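PDB 6ILS: ribokinase from Arabidopsis thaliana, which catalyses the magnesium-dependent transfer of a phosphoryl group from ATP to O-5 of D-ribose, yielding D-ribose 5-phosphate. Local coordinates for residues B[141-146]-B[164-169]. Residues are numbered along the deposited sequence; the frame is centred on the assembly and turned at random.
Sequences LQREIP and VILDVG. With RIB (alpha-D-ribofuranose), chain F.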
loop_
_atom_site.group_PDB
_atom_site.type_symbol
_atom_site.label_atom_id
_atom_site.label_comp_id
_atom_site.label_asym_id
_atom_site.label_seq_id
_atom_site.Cartn_x
_atom_site.Cartn_y
_atom_site.Cartn_z
ATOM N N LEU B 141 20.273 15.017 5.595
ATOM C CA LEU B 141 20.255 13.923 4.629
ATOM C C LEU B 141 20.114 12.588 5.354
ATOM O O LEU B 141 20.447 12.487 6.545
ATOM C CB LEU B 141 21.557 13.938 3.803
ATOM C CG LEU B 141 21.959 15.301 3.245
ATOM C CD1 LEU B 141 23.383 15.242 2.658
ATOM C CD2 LEU B 141 20.938 15.800 2.166
ATOM N N GLN B 142 19.630 11.565 4.649
ATOM C CA GLN B 142 19.659 10.195 5.146
ATOM C C GLN B 142 20.138 9.282 4.010
ATOM O O GLN B 142 20.617 9.771 2.992
ATOM C CB GLN B 142 18.284 9.736 5.654
ATOM C CG GLN B 142 17.466 10.838 6.325
ATOM C CD GLN B 142 16.880 11.829 5.315
ATOM O OE1 GLN B 142 16.417 11.449 4.221
ATOM N NE2 GLN B 142 16.909 13.093 5.672
ATOM N N ARG B 143 19.988 7.972 4.170
ATOM C CA ARG B 143 20.461 7.072 3.123
ATOM C C ARG B 143 19.351 6.264 2.478
ATOM O O ARG B 143 19.422 5.039 2.382
ATOM C CB ARG B 143 21.542 6.179 3.691
ATOM C CG ARG B 143 22.675 7.031 4.220
ATOM C CD ARG B 143 24.026 6.385 4.054
ATOM N NE ARG B 143 24.352 6.049 2.665
ATOM C CZ ARG B 143 24.761 4.841 2.294
ATOM N NH1 ARG B 143 24.853 3.880 3.205
ATOM N NH2 ARG B 143 25.059 4.582 1.026
ATOM N N GLU B 144 18.342 6.987 2.001
ATOM C CA GLU B 144 17.182 6.390 1.327
ATOM C C GLU B 144 16.941 7.052 -0.030
ATOM O O GLU B 144 15.872 6.896 -0.629
ATOM C CB GLU B 144 15.929 6.508 2.226
ATOM C CG GLU B 144 16.007 5.671 3.492
ATOM C CD GLU B 144 14.665 5.549 4.236
ATOM O OE1 GLU B 144 13.820 6.476 4.157
ATOM O OE2 GLU B 144 14.459 4.502 4.885
ATOM N N ILE B 145 17.931 7.813 -0.494
ATOM C CA ILE B 145 17.984 8.324 -1.871
ATOM C C ILE B 145 19.422 8.057 -2.384
ATOM O O ILE B 145 20.302 7.677 -1.594
ATOM C CB ILE B 145 17.626 9.835 -1.977
ATOM C CG1 ILE B 145 18.739 10.694 -1.377
ATOM C CG2 ILE B 145 16.269 10.143 -1.314
ATOM C CD1 ILE B 145 18.566 12.165 -1.544
ATOM N N PRO B 146 19.665 8.218 -3.697
ATOM C CA PRO B 146 20.986 7.782 -4.198
ATOM C C PRO B 146 22.199 8.511 -3.606
ATOM O O PRO B 146 22.147 9.707 -3.391
ATOM C CB PRO B 146 20.896 8.069 -5.704
ATOM C CG PRO B 146 19.443 7.931 -6.013
ATOM C CD PRO B 146 18.728 8.492 -4.802
ATOM N N VAL B 164 25.842 20.366 7.619
ATOM C CA VAL B 164 25.172 19.247 6.973
ATOM C C VAL B 164 25.207 18.033 7.865
ATOM O O VAL B 164 26.286 17.601 8.298
ATOM C CB VAL B 164 25.831 18.890 5.623
ATOM C CG1 VAL B 164 25.111 17.717 4.969
ATOM C CG2 VAL B 164 25.835 20.095 4.713
ATOM N N ILE B 165 24.031 17.478 8.139
ATOM C CA ILE B 165 23.904 16.276 8.949
ATOM C C ILE B 165 23.479 15.101 8.091
ATOM O O ILE B 165 22.490 15.182 7.353
ATOM C CB ILE B 165 22.859 16.476 10.107
ATOM C CG1 ILE B 165 23.257 17.675 10.968
ATOM C CG2 ILE B 165 22.723 15.191 10.915
ATOM C CD1 ILE B 165 22.285 17.980 12.112
ATOM N N LEU B 166 24.225 14.010 8.183
ATOM C CA LEU B 166 23.880 12.791 7.497
ATOM C C LEU B 166 23.455 11.731 8.498
ATOM O O LEU B 166 24.253 11.242 9.307
ATOM C CB LEU B 166 25.056 12.286 6.638
ATOM C CG LEU B 166 24.862 10.908 6.018
ATOM C CD1 LEU B 166 23.754 10.904 4.943
ATOM C CD2 LEU B 166 26.194 10.400 5.410
ATOM N N ASP B 167 22.171 11.400 8.445
ATOM C CA ASP B 167 21.609 10.309 9.217
ATOM C C ASP B 167 21.977 9.057 8.457
ATOM O O ASP B 167 21.845 9.017 7.228
ATOM C CB ASP B 167 20.089 10.504 9.375
ATOM C CG ASP B 167 19.375 9.285 9.929
ATOM O OD1 ASP B 167 20.015 8.416 10.547
ATOM O OD2 ASP B 167 18.138 9.193 9.732
ATOM N N VAL B 168 22.468 8.049 9.165
ATOM C CA VAL B 168 23.001 6.865 8.500
ATOM C C VAL B 168 21.866 5.899 8.223
ATOM O O VAL B 168 22.018 4.931 7.481
ATOM C CB VAL B 168 24.131 6.211 9.343
ATOM C CG1 VAL B 168 24.706 4.993 8.646
ATOM C CG2 VAL B 168 25.227 7.210 9.545
ATOM N N GLY B 169 20.694 6.193 8.783
ATOM C CA GLY B 169 19.529 5.358 8.559
ATOM C C GLY B 169 19.187 5.233 7.083
ATOM O O GLY B 169 19.294 6.203 6.323
HETATM O O5 RIB F . 12.654 5.948 10.317
HETATM C C5 RIB F . 11.355 5.599 9.920
HETATM C C4 RIB F . 11.305 5.386 8.548
HETATM O O4 RIB F . 12.331 4.387 8.072
HETATM C C3 RIB F . 9.923 4.649 8.275
HETATM O O3 RIB F . 8.861 5.707 8.111
HETATM C C2 RIB F . 10.119 3.869 7.310
HETATM O O2 RIB F . 9.418 4.281 6.070
HETATM C C1 RIB F . 11.766 3.784 7.058
HETATM O O1 RIB F . 12.101 4.413 5.875
HETATM O O HOH W 1 23.538 3.548 5.829
#
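Leu141 O receives Asp167 N at 2.8 Å and, more loosely, the CA-H of Leu166, while Leu141 N gives a nearly straight bond (167°) to Ile165 O. Bonding to the residues on either side of Leu166 in sequence, with strand axes 24° apart, marks neighbouring parallel strands, here the two strands of a right-handed beta-alpha-beta unit in the central sheet of the PfkB-family fold, linked by helix 147-158. Arg143 N extends the pairing to Gly169 O (2.9 Å), and Gln142 CA lies 3.2 Å from Asp167 O. On the face covered by helix 147-158, Leu141 CD1 meets Val164 CG1 at 3.8 Å, and Leu141 CB packs against Leu166 CD1.

Asp167, with CG anti to the backbone N (chi1 169°), slants across Gln142, its OD2 3.8 Å from Gln142 CG. Asp167 OD1 takes Gly169 N from above the carboxylate plane, closing an Asx turn, and also forms a salt bridge with Lys225. An alanine here would lose both bonds and would probably leave Lys225 without its carboxylate mate and Gly169 less firmly placed for Arg143.

Arg143 NH2 forms a salt bridge with Asp147 OD1. Beyond the strand, Glu144, its OE1 held by Ser10 and Lys41 N, accepts ribose O1 on OE2 at 2.6 Å.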